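Local coordinates for protein aldehyde dehydrogenase (Anabaena variabilis, PDB 4H7N) that probably oxidises aldehydes to carboxylic acids with NAD+ as the electron acceptor, at residues R36-Q41 and Y127-V132; T55-K60 and A93-W98; P116-Q121 and L460-S465; V157-S162 and D184-V189. All blocks are in the same frame, centred on the assembly; numbering follows the deposited sequence. Where two conformers were deposited one is given.

Interactions 1 and 4 are neighbours in one sheet, their centres about 10 Å apart: V130 O and V132 O lie 2.8 Å from V158 N and K160 N respectively, both probable hydrogen bonds, and A40 packs on D184 and V185. Interaction 2 is a helix pair with its centre about 17 Å from that of interaction 4, joined to it where W59 CH2 meets L186 CD2 at 3.7 Å. Interaction 3 lies far out, its centre about 34 Å from that of interaction 1, yet both use the long strand 118-134, which runs from the sheet of interactions 1 and 4 to the subunit interface. All four lie away from the predicted active-site residue E232.

Interaction 1 (R36-Q41 and Y127-V132); sequences RARRAQ and YPLVGV
The guanidinium of R38 lies flat over L129, whose CB sits 3.7 Å from its plane and over its centre, with the two side chains crossing at about a right angle. The arginine chain is extended from CG to NE, which carries the flat group out from the helix to the strand. P128 CB comes in obliquely, 3.9 Å from R38 NH1. What fixes the rotation of the group lies outside the two segments: NH1 makes a salt bridge with D204 and NH2 bonds to Y202 O. Here helix 27-46 packs against the strand 118-134 of the central sheet in an aldehyde dehydrogenase fold, with P128 just before the part of this broken strand that begins at L129. With a methionine in place of R38, D204 would probably lose its charged mate and Y202 O a donor. One turn on, Q41 has CG anti to the backbone N (chi1 -173°) and bends at chi2, laying its amide beside the proline; CG is 3.3 Å from P128 O and OE1 3.8 Å from P128 CB. Its NE2 is turned to G154 O and Q45. A37 CB, 4.1 Å from L129 CD1, adds a methyl contact to the leucine.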
loop_
_atom_site.group_PDB
_atom_site.type_symbol
_atom_site.label_atom_id
_atom_site.label_comp_id
_atom_site.label_asym_id
_atom_site.label_seq_id
_atom_site.Cartn_x
_atom_site.Cartn_y
_atom_site.Cartn_z
ATOM N N ARG A 36 -25.248 -3.075 7.514
ATOM C CA ARG A 36 -26.027 -3.972 6.664
ATOM C C ARG A 36 -25.168 -4.608 5.580
ATOM O O ARG A 36 -25.272 -5.805 5.306
ATOM C CB ARG A 36 -27.228 -3.207 6.039
ATOM N N ALA A 37 -24.287 -3.836 4.941
ATOM C CA ALA A 37 -23.438 -4.427 3.912
ATOM C C ALA A 37 -22.477 -5.467 4.536
ATOM O O ALA A 37 -22.236 -6.536 3.982
ATOM C CB ALA A 37 -22.666 -3.353 3.156
ATOM N N ARG A 38 -21.973 -5.171 5.725
ATOM C CA ARG A 38 -21.066 -6.087 6.443
ATOM C C ARG A 38 -21.680 -7.433 6.758
ATOM O O ARG A 38 -21.000 -8.477 6.656
ATOM C CB ARG A 38 -20.582 -5.454 7.747
ATOM C CG ARG A 38 -19.464 -4.450 7.526
ATOM C CD ARG A 38 -19.037 -3.859 8.861
ATOM N NE ARG A 38 -18.082 -2.779 8.686
ATOM C CZ ARG A 38 -16.806 -2.943 8.339
ATOM N NH1 ARG A 38 -16.281 -4.162 8.175
ATOM N NH2 ARG A 38 -16.032 -1.868 8.193
ATOM N N ARG A 39 -22.953 -7.397 7.148
ATOM C CA ARG A 39 -23.714 -8.609 7.431
ATOM C C ARG A 39 -23.900 -9.449 6.177
ATOM O O ARG A 39 -23.848 -10.660 6.236
ATOM C CB ARG A 39 -25.061 -8.264 8.077
ATOM C CG ARG A 39 -24.923 -8.042 9.582
ATOM C CD ARG A 39 -26.255 -8.030 10.334
ATOM N NE ARG A 39 -26.593 -6.663 10.723
ATOM C CZ ARG A 39 -27.358 -5.817 10.029
ATOM N NH1 ARG A 39 -27.969 -6.176 8.889
ATOM N NH2 ARG A 39 -27.532 -4.593 10.503
ATOM N N ALA A 40 -24.116 -8.807 5.041
ATOM C CA ALA A 40 -24.317 -9.535 3.798
ATOM C C ALA A 40 -23.003 -10.026 3.168
ATOM O O ALA A 40 -23.019 -10.920 2.308
ATOM C CB ALA A 40 -25.065 -8.654 2.803
ATOM N N GLN A 41 -21.874 -9.421 3.577
ATOM C CA GLN A 41 -20.583 -9.717 2.992
ATOM C C GLN A 41 -20.091 -11.147 3.206
ATOM O O GLN A 41 -19.432 -11.689 2.345
ATOM C CB GLN A 41 -19.538 -8.714 3.519
ATOM C CG GLN A 41 -18.180 -8.805 2.845
ATOM C CD GLN A 41 -17.280 -9.803 3.494
ATOM O OE1 GLN A 41 -17.396 -10.048 4.672
ATOM N NE2 GLN A 41 -16.363 -10.392 2.716
ATOM N N TYR A 127 -10.881 -7.571 2.254
ATOM C CA TYR A 127 -11.342 -6.552 3.206
ATOM C C TYR A 127 -12.868 -6.618 3.198
ATOM O O TYR A 127 -13.456 -6.593 2.123
ATOM C CB TYR A 127 -10.883 -5.184 2.783
ATOM C CG TYR A 127 -9.396 -4.978 2.951
ATOM C CD1 TYR A 127 -8.520 -5.342 1.964
ATOM C CD2 TYR A 127 -8.865 -4.437 4.111
ATOM C CE1 TYR A 127 -7.134 -5.183 2.118
ATOM C CE2 TYR A 127 -7.481 -4.277 4.283
ATOM C CZ TYR A 127 -6.640 -4.658 3.277
ATOM O OH TYR A 127 -5.314 -4.513 3.411
ATOM N N PRO A 128 -13.515 -6.668 4.363
ATOM C CA PRO A 128 -14.984 -6.837 4.273
ATOM C C PRO A 128 -15.741 -5.657 3.626
ATOM O O PRO A 128 -16.709 -5.891 2.893
ATOM C CB PRO A 128 -15.395 -7.013 5.717
ATOM C CG PRO A 128 -14.188 -7.641 6.372
ATOM C CD PRO A 128 -13.014 -6.960 5.720
ATOM N N LEU A 129 -15.331 -4.442 3.912
ATOM C CA LEU A 129 -16.035 -3.243 3.427
ATOM C C LEU A 129 -15.107 -2.163 2.873
ATOM O O LEU A 129 -14.229 -1.625 3.569
ATOM C CB LEU A 129 -16.901 -2.669 4.521
ATOM C CG LEU A 129 -17.835 -1.525 4.068
ATOM C CD1 LEU A 129 -18.829 -2.021 3.005
ATOM C CD2 LEU A 129 -18.588 -0.926 5.225
ATOM N N VAL A 130 -15.275 -1.891 1.580
ATOM C CA VAL A 130 -14.445 -0.941 0.833
ATOM C C VAL A 130 -15.314 0.283 0.559
ATOM O O VAL A 130 -16.517 0.139 0.156
ATOM C CB VAL A 130 -13.951 -1.573 -0.490
ATOM C CG1 VAL A 130 -13.256 -0.546 -1.352
ATOM C CG2 VAL A 130 -13.003 -2.712 -0.183
ATOM N N GLY A 131 -14.781 1.453 0.860
ATOM C CA GLY A 131 -15.413 2.727 0.434
ATOM C C GLY A 131 -14.799 3.327 -0.840
ATOM O O GLY A 131 -13.565 3.437 -0.996
ATOM N N VAL A 132 -15.658 3.689 -1.780
ATOM C CA VAL A 132 -15.230 4.355 -2.991
ATOM C C VAL A 132 -15.826 5.740 -3.095
ATOM O O VAL A 132 -17.047 5.919 -3.036
ATOM C CB VAL A 132 -15.672 3.541 -4.220
ATOM C CG1 VAL A 132 -15.393 4.319 -5.498
ATOM C CG2 VAL A 132 -14.931 2.211 -4.246
#

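Interaction 2 (T55-K60 and A93-W98); sequences TLQQWK and ASIDRW
D96 OD1 is gripped by two donors from the facing helix: K60 NZ at 2.6 Å, in a salt bridge, and Q57 NE2 at 2.9 Å. The lysine takes the syn lone pair of OD1, on the side of the other oxygen, and D96 OD2 is also within 3.1 Å of NZ. The glutamine comes from the anti side, tilted out of the carboxylate plane, yet its bond is nearly straight (171° at the hydrogen) and lies in the plane of its own amide. A third bond closes the triangle, K60 NZ donating to a lone pair of Q57 OE1 at 3.2 Å, so the amide is held at both ends and its rotation is set. The two helices, 48-64 and 82-106, run antiparallel here, their local axes 10.4 Å apart at 166°, as neighbours in the helical layer on one flank of the sheet. Beneath the polar group I95 fills the space between them, its CD1 4.1 Å from K60 CB and its CG2 toward L56 CB and nearer to Q57 NE2. The lysine chain runs extended to CD and then bends at chi3 (100°), turning NZ back to D96. With a leucine in place of K60, D96 would probably be left without its cationic mate and the Q57 amide freer to flip.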
loop_
_atom_site.group_PDB
_atom_site.type_symbol
_atom_site.label_atom_id
_atom_site.label_comp_id
_atom_site.label_asym_id
_atom_site.label_seq_id
_atom_site.Cartn_x
_atom_site.Cartn_y
_atom_site.Cartn_z
ATOM N N THR A 55 -23.162 -13.600 -10.750
ATOM C CA THR A 55 -23.947 -12.498 -10.267
ATOM C C THR A 55 -23.630 -11.204 -11.002
ATOM O O THR A 55 -24.527 -10.510 -11.413
ATOM C CB THR A 55 -23.669 -12.321 -8.759
ATOM O OG1 THR A 55 -24.079 -13.498 -8.078
ATOM C CG2 THR A 55 -24.425 -11.215 -8.187
ATOM N N LEU A 56 -22.350 -10.887 -11.183
ATOM C CA LEU A 56 -21.963 -9.672 -11.891
ATOM C C LEU A 56 -22.461 -9.735 -13.329
ATOM O O LEU A 56 -22.949 -8.732 -13.876
ATOM C CB LEU A 56 -20.426 -9.468 -11.854
ATOM C CG LEU A 56 -19.885 -8.600 -10.720
ATOM C CD1 LEU A 56 -20.411 -7.181 -10.774
ATOM C CD2 LEU A 56 -20.230 -9.103 -9.350
ATOM N N GLN A 57 -22.366 -10.905 -13.959
ATOM C CA GLN A 57 -22.899 -11.037 -15.318
ATOM C C GLN A 57 -24.428 -10.863 -15.357
ATOM O O GLN A 57 -24.959 -10.344 -16.343
ATOM C CB GLN A 57 -22.472 -12.378 -15.971
ATOM C CG GLN A 57 -20.954 -12.404 -16.245
ATOM C CD GLN A 57 -20.516 -11.492 -17.407
ATOM O OE1 GLN A 57 -21.195 -11.361 -18.409
ATOM N NE2 GLN A 57 -19.365 -10.888 -17.277
ATOM N N GLN A 58 -25.133 -11.339 -14.331
ATOM C CA GLN A 58 -26.590 -11.102 -14.227
ATOM C C GLN A 58 -26.870 -9.604 -14.121
ATOM O O GLN A 58 -27.821 -9.119 -14.729
ATOM C CB GLN A 58 -27.235 -11.792 -13.005
ATOM C CG GLN A 58 -27.697 -13.195 -13.235
ATOM C CD GLN A 58 -27.713 -14.097 -11.991
ATOM O OE1 GLN A 58 -27.549 -13.660 -10.843
ATOM N NE2 GLN A 58 -27.936 -15.402 -12.239
ATOM N N TRP A 59 -26.052 -8.899 -13.330
ATOM C CA TRP A 59 -26.165 -7.439 -13.184
ATOM C C TRP A 59 -25.892 -6.763 -14.529
ATOM O O TRP A 59 -26.685 -5.911 -14.979
ATOM C CB TRP A 59 -25.241 -6.912 -12.062
ATOM C CG TRP A 59 -25.433 -5.473 -11.746
ATOM C CD1 TRP A 59 -26.624 -4.818 -11.634
ATOM C CD2 TRP A 59 -24.433 -4.512 -11.494
ATOM N NE1 TRP A 59 -26.422 -3.537 -11.311
ATOM C CE2 TRP A 59 -25.091 -3.293 -11.249
ATOM C CE3 TRP A 59 -23.035 -4.552 -11.446
ATOM C CZ2 TRP A 59 -24.419 -2.131 -10.973
ATOM C CZ3 TRP A 59 -22.367 -3.401 -11.178
ATOM C CH2 TRP A 59 -23.057 -2.190 -10.955
ATOM N N LYS A 60 -24.849 -7.204 -15.226
ATOM C CA LYS A 60 -24.557 -6.683 -16.543
ATOM C C LYS A 60 -25.742 -6.885 -17.521
ATOM O O LYS A 60 -26.127 -5.976 -18.268
ATOM C CB LYS A 60 -23.302 -7.328 -17.141
ATOM C CG LYS A 60 -22.834 -6.621 -18.392
ATOM C CD LYS A 60 -21.603 -7.254 -19.039
ATOM C CE LYS A 60 -22.019 -8.100 -20.206
ATOM N NZ LYS A 60 -21.014 -9.100 -20.609
ATOM N N ALA A 93 -17.198 -3.614 -20.679
ATOM C CA ALA A 93 -16.019 -4.452 -20.984
ATOM C C ALA A 93 -15.196 -4.683 -19.746
ATOM O O ALA A 93 -14.545 -5.718 -19.599
ATOM C CB ALA A 93 -15.146 -3.845 -22.077
ATOM N N SER A 94 -15.200 -3.714 -18.842
ATOM C CA SER A 94 -14.444 -3.885 -17.616
ATOM C C SER A 94 -15.067 -4.988 -16.703
ATOM O O SER A 94 -14.351 -5.756 -16.061
ATOM C CB SER A 94 -14.284 -2.514 -16.951
ATOM O OG SER A 94 -13.952 -2.677 -15.616
ATOM N N ILE A 95 -16.390 -5.126 -16.692
ATOM C CA ILE A 95 -16.998 -6.171 -15.934
ATOM C C ILE A 95 -16.531 -7.520 -16.497
ATOM O O ILE A 95 -16.139 -8.439 -15.742
ATOM C CB ILE A 95 -18.538 -6.097 -16.052
ATOM C CG1 ILE A 95 -19.108 -4.857 -15.309
ATOM C CG2 ILE A 95 -19.168 -7.370 -15.497
ATOM C CD1 ILE A 95 -20.631 -4.747 -15.462
ATOM N N ASP A 96 -16.569 -7.652 -17.834
ATOM C CA ASP A 96 -16.084 -8.866 -18.489
ATOM C C ASP A 96 -14.622 -9.175 -18.168
ATOM O O ASP A 96 -14.273 -10.329 -17.837
ATOM C CB ASP A 96 -16.280 -8.803 -20.015
ATOM C CG ASP A 96 -17.764 -8.936 -20.426
ATOM O OD1 ASP A 96 -18.632 -9.175 -19.518
ATOM O OD2 ASP A 96 -18.061 -8.844 -21.656
ATOM N N ARG A 97 -13.774 -8.178 -18.329
ATOM C CA ARG A 97 -12.344 -8.341 -18.129
ATOM C C ARG A 97 -11.976 -8.793 -16.710
ATOM O O ARG A 97 -11.199 -9.740 -16.514
ATOM C CB ARG A 97 -11.632 -7.038 -18.450
ATOM C CG ARG A 97 -10.120 -7.193 -18.459
ATOM C CD ARG A 97 -9.395 -5.912 -18.857
ATOM N NE ARG A 97 -10.036 -4.689 -18.375
ATOM C CZ ARG A 97 -9.852 -4.119 -17.178
ATOM N NH1 ARG A 97 -10.510 -2.991 -16.910
ATOM N NH2 ARG A 97 -9.042 -4.668 -16.245
ATOM N N TRP A 98 -12.510 -8.114 -15.715
ATOM C CA TRP A 98 -12.301 -8.541 -14.338
ATOM C C TRP A 98 -12.910 -9.909 -14.025
ATOM O O TRP A 98 -12.332 -10.668 -13.281
ATOM C CB TRP A 98 -12.839 -7.487 -13.350
ATOM C CG TRP A 98 -11.953 -6.303 -13.260
ATOM C CD1 TRP A 98 -12.245 -5.004 -13.594
ATOM C CD2 TRP A 98 -10.583 -6.309 -12.820
ATOM N NE1 TRP A 98 -11.124 -4.217 -13.388
ATOM C CE2 TRP A 98 -10.112 -4.986 -12.889
ATOM C CE3 TRP A 98 -9.737 -7.299 -12.337
ATOM C CZ2 TRP A 98 -8.812 -4.633 -12.536
ATOM C CZ3 TRP A 98 -8.448 -6.951 -11.978
ATOM C CH2 TRP A 98 -8.004 -5.620 -12.095
#

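Interaction 3 (P116-Q121 and L460-S465); sequences PFIALQ and LIKTNS
L460 CD2 lies 3.6 Å from L120 CD1 and also reaches I118 CG2, making the apolar centre on one face of the two strands; I118 CD1 carries it on against K462 CB. On the other face A119 CB packs beside I461 and the methyl of T463, while I461 CD1 meets the amide of Q121, 3.5 Å from NE2. Between the faces A119 and I461 form an antiparallel hydrogen-bonded pair, A119 N to I461 O at 2.9 Å and I461 N to A119 O at 2.7 Å. Farther out, F117 O takes two donors from T463, the backbone N at 2.9 Å and OG1 at 3.2 Å, both from the same side of its carbonyl plane. N464 CG sits between its backbone N and carbonyl carbon (chi1 66°), turning the amide onto F117, with CG 3.4 Å from F117 CB and the amide and ring planes 23° apart. K462 NZ bonds to N464 OD1 and is itself held by a salt bridge to D468, which probably helps keep the amide beside F117. L460 and I461 also pair in parallel with a strand of the second subunit, extending the sheet. This antiparallel pairing belongs to the protruding oligomerisation arm of the aldehyde dehydrogenase fold.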
loop_
_atom_site.group_PDB
_atom_site.type_symbol
_atom_site.label_atom_id
_atom_site.label_comp_id
_atom_site.label_asym_id
_atom_site.label_seq_id
_atom_site.Cartn_x
_atom_site.Cartn_y
_atom_site.Cartn_z
ATOM N N PRO A 116 12.017 -29.701 5.041
ATOM C CA PRO A 116 11.238 -30.767 4.422
ATOM C C PRO A 116 9.990 -31.159 5.196
ATOM O O PRO A 116 9.106 -31.722 4.592
ATOM C CB PRO A 116 12.222 -31.953 4.315
ATOM C CG PRO A 116 13.393 -31.594 5.136
ATOM C CD PRO A 116 13.365 -30.131 5.452
ATOM N N PHE A 117 9.907 -30.885 6.503
ATOM C CA PHE A 117 8.706 -31.239 7.287
ATOM C C PHE A 117 7.756 -30.054 7.527
ATOM O O PHE A 117 6.833 -30.161 8.343
ATOM C CB PHE A 117 9.070 -31.865 8.621
ATOM C CG PHE A 117 10.056 -31.071 9.429
ATOM C CD1 PHE A 117 9.623 -30.116 10.336
ATOM C CD2 PHE A 117 11.423 -31.301 9.314
ATOM C CE1 PHE A 117 10.533 -29.394 11.098
ATOM C CE2 PHE A 117 12.338 -30.586 10.067
ATOM C CZ PHE A 117 11.892 -29.625 10.963
ATOM N N ILE A 118 7.993 -28.944 6.837
ATOM C CA ILE A 118 7.096 -27.822 6.854
ATOM C C ILE A 118 6.580 -27.542 5.442
ATOM O O ILE A 118 7.363 -27.231 4.512
ATOM C CB ILE A 118 7.754 -26.500 7.360
ATOM C CG1 ILE A 118 8.424 -26.631 8.737
ATOM C CG2 ILE A 118 6.728 -25.374 7.404
ATOM C CD1 ILE A 118 7.495 -27.022 9.882
ATOM N N ALA A 119 5.256 -27.589 5.309
ATOM C CA ALA A 119 4.560 -27.297 4.065
ATOM C C ALA A 119 3.874 -25.916 4.167
ATOM O O ALA A 119 3.543 -25.474 5.248
ATOM C CB ALA A 119 3.522 -28.365 3.823
ATOM N N LEU A 120 3.617 -25.283 3.033
ATOM C CA LEU A 120 3.054 -23.951 2.981
ATOM C C LEU A 120 1.785 -23.966 2.139
ATOM O O LEU A 120 1.788 -24.478 1.003
ATOM C CB LEU A 120 4.092 -23.000 2.361
ATOM C CG LEU A 120 3.567 -21.590 2.040
ATOM C CD1 LEU A 120 3.270 -20.786 3.303
ATOM C CD2 LEU A 120 4.567 -20.841 1.161
ATOM N N GLN A 121 0.697 -23.448 2.678
ATOM C CA GLN A 121 -0.470 -23.117 1.847
ATOM C C GLN A 121 -0.730 -21.637 1.942
ATOM O O GLN A 121 -0.462 -21.031 2.972
ATOM C CB GLN A 121 -1.712 -23.881 2.283
ATOM C CG GLN A 121 -1.682 -25.352 1.905
ATOM C CD GLN A 121 -2.844 -26.115 2.520
ATOM O OE1 GLN A 121 -3.945 -25.580 2.653
ATOM N NE2 GLN A 121 -2.598 -27.361 2.908
ATOM N N LEU A 460 1.635 -22.312 7.580
ATOM C CA LEU A 460 2.824 -23.130 7.641
ATOM C C LEU A 460 2.536 -24.359 8.478
ATOM O O LEU A 460 2.233 -24.262 9.659
ATOM C CB LEU A 460 3.978 -22.345 8.240
ATOM C CG LEU A 460 4.450 -21.196 7.352
ATOM C CD1 LEU A 460 5.283 -20.162 8.103
ATOM C CD2 LEU A 460 5.232 -21.762 6.162
ATOM N N ILE A 461 2.688 -25.520 7.848
ATOM C CA ILE A 461 2.161 -26.764 8.367
ATOM C C ILE A 461 3.250 -27.760 8.697
ATOM O O ILE A 461 4.014 -28.173 7.832
ATOM C CB ILE A 461 1.227 -27.398 7.337
ATOM C CG1 ILE A 461 0.106 -26.406 7.004
ATOM C CG2 ILE A 461 0.664 -28.702 7.871
ATOM C CD1 ILE A 461 -0.638 -26.669 5.728
ATOM N N LYS A 462 3.301 -28.155 9.957
ATOM C CA LYS A 462 4.228 -29.164 10.391
ATOM C C LYS A 462 3.640 -30.544 10.043
ATOM O O LYS A 462 2.625 -30.943 10.572
ATOM C CB LYS A 462 4.501 -29.036 11.883
ATOM C CG LYS A 462 5.518 -30.061 12.383
ATOM C CD LYS A 462 5.664 -29.968 13.883
ATOM C CE LYS A 462 6.484 -31.117 14.457
ATOM N NZ LYS A 462 7.853 -31.141 13.867
ATOM N N THR A 463 4.266 -31.235 9.101
ATOM C CA THR A 463 3.777 -32.533 8.645
ATOM C C THR A 463 4.414 -33.769 9.357
ATOM O O THR A 463 4.034 -34.891 9.043
ATOM C CB THR A 463 4.055 -32.716 7.137
ATOM O OG1 THR A 463 5.472 -32.690 6.928
ATOM C CG2 THR A 463 3.410 -31.590 6.312
ATOM N N ASN A 464 5.360 -33.613 10.283
ATOM C CA ASN A 464 5.974 -34.804 10.896
ATOM C C ASN A 464 5.677 -34.834 12.382
ATOM O O ASN A 464 4.940 -34.000 12.867
ATOM C CB ASN A 464 7.486 -34.847 10.633
ATOM C CG ASN A 464 8.219 -33.715 11.332
ATOM O OD1 ASN A 464 7.621 -32.656 11.634
ATOM N ND2 ASN A 464 9.499 -33.918 11.612
ATOM N N SER A 465 6.280 -35.772 13.112
ATOM C CA SER A 465 5.918 -35.997 14.508
ATOM C C SER A 465 7.033 -35.901 15.524
ATOM O O SER A 465 6.790 -36.104 16.701
ATOM C CB SER A 465 5.229 -37.354 14.659
ATOM O OG SER A 465 3.865 -37.155 14.361
#

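Interaction 4 (V157-S162 and D184-V189); sequences VVVKPS and DVLIFV
V159 and F188 stand side by side and point the same way, with V159 CB 4.0 Å from F188 CD1; the ring is met obliquely. On that same face V159 CG2 touches L186 CD1 at 3.9 Å, so one valine fits between a leucine and a phenylalanine two residues apart. The opposite face belongs to V158, whose two methyls divide the work: CG2 leans on I187 CB, and CG1, anti to the backbone N (chi1 -175°), lies 3.8 Å from V189 CG2. That V189 methyl also packs on K160 CB, the two side chains crossing at about a right angle, and P161 CD comes to 3.4 Å from V189 O.

The backbone sets this spacing. Four bonds join the parallel strands alternately, V157 N to V185 O, I187 N to V157 O, V159 N to I187 O and V189 N to V159 O, at 2.8 or 2.9 Å. K160 is bent at three torsions, which brings NZ back to P161 O at 3.0 Å from above the carbonyl plane, and NZ also bonds to G191 O.

Strand 156-161, helix 169-176 and strand 186-188 make a beta-alpha-beta unit, consistent with the Rossmann-type NAD-binding domain of this family. Helices 169-176 and 147-153 pack on the face of L186, with V169 and L172 against F188. Helix 27-46 reaches the other face through A37 on I187, and strand 118-134 pairs with V158 and K160 along the far side of strand 156-161.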
loop_
_atom_site.group_PDB
_atom_site.type_symbol
_atom_site.label_atom_id
_atom_site.label_comp_id
_atom_site.label_asym_id
_atom_site.label_seq_id
_atom_site.Cartn_x
_atom_site.Cartn_y
_atom_site.Cartn_z
ATOM N N VAL A 157 -18.985 -3.159 -1.100
ATOM C CA VAL A 157 -18.478 -1.882 -1.523
ATOM C C VAL A 157 -19.572 -0.831 -1.346
ATOM O O VAL A 157 -20.723 -1.051 -1.794
ATOM C CB VAL A 157 -18.051 -1.903 -2.998
ATOM C CG1 VAL A 157 -17.452 -0.565 -3.383
ATOM C CG2 VAL A 157 -17.087 -3.041 -3.303
ATOM N N VAL A 158 -19.234 0.264 -0.667
ATOM C CA VAL A 158 -20.096 1.472 -0.606
ATOM C C VAL A 158 -19.541 2.543 -1.535
ATOM O O VAL A 158 -18.405 2.961 -1.397
ATOM C CB VAL A 158 -20.186 2.054 0.816
ATOM C CG1 VAL A 158 -21.161 3.208 0.844
ATOM C CG2 VAL A 158 -20.728 1.023 1.753
ATOM N N VAL A 159 -20.316 2.943 -2.516
ATOM C CA VAL A 159 -19.892 3.868 -3.499
ATOM C C VAL A 159 -20.605 5.206 -3.306
ATOM O O VAL A 159 -21.829 5.243 -3.278
ATOM C CB VAL A 159 -20.242 3.342 -4.938
ATOM C CG1 VAL A 159 -19.821 4.332 -6.033
ATOM C CG2 VAL A 159 -19.620 1.997 -5.158
ATOM N N LYS A 160 -19.822 6.270 -3.211
ATOM C CA LYS A 160 -20.299 7.649 -3.058
ATOM C C LYS A 160 -19.794 8.490 -4.224
ATOM O O LYS A 160 -18.694 9.051 -4.189
ATOM C CB LYS A 160 -19.862 8.313 -1.702
ATOM C CG LYS A 160 -20.744 9.544 -1.492
ATOM C CD LYS A 160 -20.119 10.773 -0.886
ATOM C CE LYS A 160 -18.965 11.337 -1.680
ATOM N NZ LYS A 160 -19.469 12.306 -2.614
ATOM N N PRO A 161 -20.575 8.552 -5.284
ATOM C CA PRO A 161 -20.204 9.436 -6.398
ATOM C C PRO A 161 -20.356 10.913 -6.036
ATOM O O PRO A 161 -20.932 11.224 -5.024
ATOM C CB PRO A 161 -21.158 9.028 -7.533
ATOM C CG PRO A 161 -21.949 7.871 -7.020
ATOM C CD PRO A 161 -21.878 7.905 -5.511
ATOM N N SER A 162 -19.760 11.786 -6.826
ATOM C CA SER A 162 -19.800 13.233 -6.607
ATOM C C SER A 162 -21.215 13.684 -6.742
ATOM O O SER A 162 -21.930 13.253 -7.639
ATOM C CB SER A 162 -18.985 13.977 -7.686
ATOM O OG SER A 162 -19.170 15.406 -7.643
ATOM N N ASP A 184 -27.400 -6.407 -1.598
ATOM C CA ASP A 184 -27.040 -5.986 -0.249
ATOM C C ASP A 184 -25.531 -5.824 -0.003
ATOM O O ASP A 184 -25.142 -5.412 1.085
ATOM C CB ASP A 184 -27.643 -6.926 0.753
ATOM C CG ASP A 184 -29.167 -6.893 0.711
ATOM O OD1 ASP A 184 -29.773 -5.799 0.730
ATOM O OD2 ASP A 184 -29.739 -7.973 0.634
ATOM N N VAL A 185 -24.704 -6.048 -1.011
ATOM C CA VAL A 185 -23.262 -5.795 -0.878
ATOM C C VAL A 185 -22.671 -4.693 -1.733
ATOM O O VAL A 185 -21.502 -4.333 -1.524
ATOM C CB VAL A 185 -22.377 -7.065 -1.056
ATOM C CG1 VAL A 185 -22.700 -8.080 0.030
ATOM C CG2 VAL A 185 -22.483 -7.655 -2.444
ATOM N N LEU A 186 -23.434 -4.190 -2.707
ATOM C CA LEU A 186 -23.069 -3.020 -3.459
ATOM C C LEU A 186 -24.082 -1.983 -3.059
ATOM O O LEU A 186 -25.287 -2.126 -3.353
ATOM C CB LEU A 186 -23.178 -3.285 -4.945
ATOM C CG LEU A 186 -22.985 -2.066 -5.811
ATOM C CD1 LEU A 186 -21.706 -1.321 -5.512
ATOM C CD2 LEU A 186 -23.000 -2.473 -7.275
ATOM N N ILE A 187 -23.616 -0.988 -2.320
ATOM C CA ILE A 187 -24.464 0.024 -1.755
ATOM C C ILE A 187 -24.073 1.371 -2.350
ATOM O O ILE A 187 -22.891 1.768 -2.281
ATOM C CB ILE A 187 -24.223 0.108 -0.228
ATOM C CG1 ILE A 187 -24.425 -1.244 0.435
ATOM C CG2 ILE A 187 -25.177 1.102 0.392
ATOM C CD1 ILE A 187 -25.778 -1.872 0.194
ATOM N N PHE A 188 -25.028 2.083 -2.930
ATOM C CA PHE A 188 -24.770 3.432 -3.442
ATOM C C PHE A 188 -25.295 4.467 -2.428
ATOM O O PHE A 188 -26.420 4.319 -1.959
ATOM C CB PHE A 188 -25.525 3.670 -4.729
ATOM C CG PHE A 188 -24.973 2.908 -5.872
ATOM C CD1 PHE A 188 -23.874 3.375 -6.540
ATOM C CD2 PHE A 188 -25.537 1.721 -6.258
ATOM C CE1 PHE A 188 -23.354 2.681 -7.602
ATOM C CE2 PHE A 188 -25.021 1.003 -7.334
ATOM C CZ PHE A 188 -23.926 1.495 -7.989
ATOM N N VAL A 189 -24.482 5.449 -2.085
ATOM C CA VAL A 189 -24.899 6.526 -1.200
ATOM C C VAL A 189 -24.630 7.848 -1.894
ATOM O O VAL A 189 -23.715 7.976 -2.680
ATOM C CB VAL A 189 -24.235 6.484 0.182
ATOM C CG1 VAL A 189 -24.576 5.173 0.900
ATOM C CG2 VAL A 189 -22.752 6.594 0.088
#